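Probable transcriptional regulator PhnF (Escherichia coli, PDB 2FA1) is probably a GntR/HutC-family transcriptional regulator, encoded in the operon for alkylphosphonate uptake and C-P bond cleavage, whose C-terminal effector-binding domain forms this structure. Local coordinates at residues A[83-86]-A[87-90]. Numbering follows the deposited sequence.
Sequences SGSL and HDFL
S85 and D88 meet at the N-terminus of helix 86-94 in the UTRA effector-binding domain, where S85 serves as the N-cap. Its hydroxyl OG accepts the backbone N-H of D88 at 3.3 Å, a long but fairly straight bond (163° at the hydrogen). Rotation of OG to the position anti to the backbone N of S85 (chi1 174°) sets the hydroxyl beside the carbonyl carbon of S85, facing the D88 amide. The carboxylate of D88 folds back alongside the cap: OD2 lies 3.3 Å from CB of S85, and CG is equally near OG. At the helix start this negative group probably interacts favourably with the helix dipole. Its other oxygen, OD1, forms a salt bridge with R91 one turn on.

Behind the cap the regular i to i+4 pattern begins, F89 N bonding to S85 O at 3.0 Å. The next backbone bond, from L90 N to L86 O, measures 2.9 Å and is nearly linear at 171°. Just after the cap, the backbone N of L86 is hydrogen-bonded to S18 OG, tying the helix start to an earlier loop. The side chains of this first turn spread to different neighbours. L86 packs on H67 and F69 of strand 60-69 and on L78, while the ring of F89 meets F81 edge-to-face. H87 and L90 both touch L98 of strand 98-109, and H87 NE2 is hydrogen-bonded to E143 OE1.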
loop_
_atom_site.group_PDB
_atom_site.type_symbol
_atom_site.label_atom_id
_atom_site.label_comp_id
_atom_site.label_asym_id
_atom_site.label_seq_id
_atom_site.Cartn_x
_atom_site.Cartn_y
_atom_site.Cartn_z
ATOM N N SER A 83 17.303 -19.532 3.455
ATOM C CA SER A 83 16.545 -18.643 4.321
ATOM C C SER A 83 17.199 -17.311 4.348
ATOM O O SER A 83 18.410 -17.164 3.995
ATOM C CB SER A 83 16.460 -19.247 5.737
ATOM O OG SER A 83 17.778 -19.151 6.348
ATOM N N GLY A 84 16.450 -16.307 4.799
ATOM C CA GLY A 84 16.989 -14.991 4.921
ATOM C C GLY A 84 16.390 -14.088 3.860
ATOM O O GLY A 84 15.315 -14.427 3.281
ATOM N N SER A 85 17.012 -12.933 3.665
ATOM C CA SER A 85 16.565 -12.028 2.702
ATOM C C SER A 85 16.953 -12.628 1.333
ATOM O O SER A 85 18.161 -12.703 1.037
ATOM C CB SER A 85 17.248 -10.679 2.827
ATOM O OG SER A 85 16.861 -9.834 1.757
ATOM N N LEU A 86 15.964 -12.933 0.488
ATOM C CA LEU A 86 16.288 -13.460 -0.887
ATOM C C LEU A 86 17.016 -12.394 -1.732
ATOM O O LEU A 86 17.964 -12.733 -2.498
ATOM C CB LEU A 86 14.983 -13.890 -1.608
ATOM C CG LEU A 86 15.180 -14.369 -3.048
ATOM C CD1 LEU A 86 16.146 -15.532 -3.123
ATOM C CD2 LEU A 86 13.790 -14.846 -3.585
ATOM N N HIS A 87 16.663 -11.094 -1.636
ATOM C CA HIS A 87 17.390 -10.120 -2.463
ATOM C C HIS A 87 18.841 -9.924 -1.987
ATOM O O HIS A 87 19.755 -9.850 -2.822
ATOM C CB HIS A 87 16.577 -8.858 -2.641
ATOM C CG HIS A 87 15.380 -9.055 -3.545
ATOM N ND1 HIS A 87 14.638 -8.001 -4.040
ATOM C CD2 HIS A 87 14.839 -10.176 -4.082
ATOM C CE1 HIS A 87 13.676 -8.472 -4.823
ATOM N NE2 HIS A 87 13.777 -9.786 -4.866
ATOM N N ASP A 88 19.060 -9.987 -0.663
ATOM C CA ASP A 88 20.423 -9.906 -0.140
ATOM C C ASP A 88 21.218 -11.154 -0.602
ATOM O O ASP A 88 22.375 -11.030 -0.975
ATOM C CB ASP A 88 20.445 -9.768 1.380
ATOM C CG ASP A 88 19.885 -8.433 1.885
ATOM O OD1 ASP A 88 19.746 -7.472 1.113
ATOM O OD2 ASP A 88 19.580 -8.384 3.104
ATOM N N PHE A 89 20.613 -12.330 -0.562
ATOM C CA PHE A 89 21.284 -13.545 -1.023
ATOM C C PHE A 89 21.658 -13.405 -2.494
ATOM O O PHE A 89 22.794 -13.652 -2.864
ATOM C CB PHE A 89 20.326 -14.716 -0.891
ATOM C CG PHE A 89 20.919 -16.029 -1.396
ATOM C CD1 PHE A 89 21.870 -16.699 -0.670
ATOM C CD2 PHE A 89 20.511 -16.540 -2.620
ATOM C CE1 PHE A 89 22.423 -17.872 -1.171
ATOM C CE2 PHE A 89 21.041 -17.751 -3.095
ATOM C CZ PHE A 89 21.973 -18.386 -2.344
ATOM N N LEU A 90 20.701 -13.016 -3.333
ATOM C CA LEU A 90 21.011 -12.860 -4.779
ATOM C C LEU A 90 22.167 -11.849 -4.992
ATOM O O LEU A 90 23.105 -12.103 -5.806
ATOM C CB LEU A 90 19.771 -12.361 -5.455
ATOM C CG LEU A 90 19.905 -12.114 -6.971
ATOM C CD1 LEU A 90 20.347 -13.380 -7.740
ATOM C CD2 LEU A 90 18.620 -11.487 -7.631
#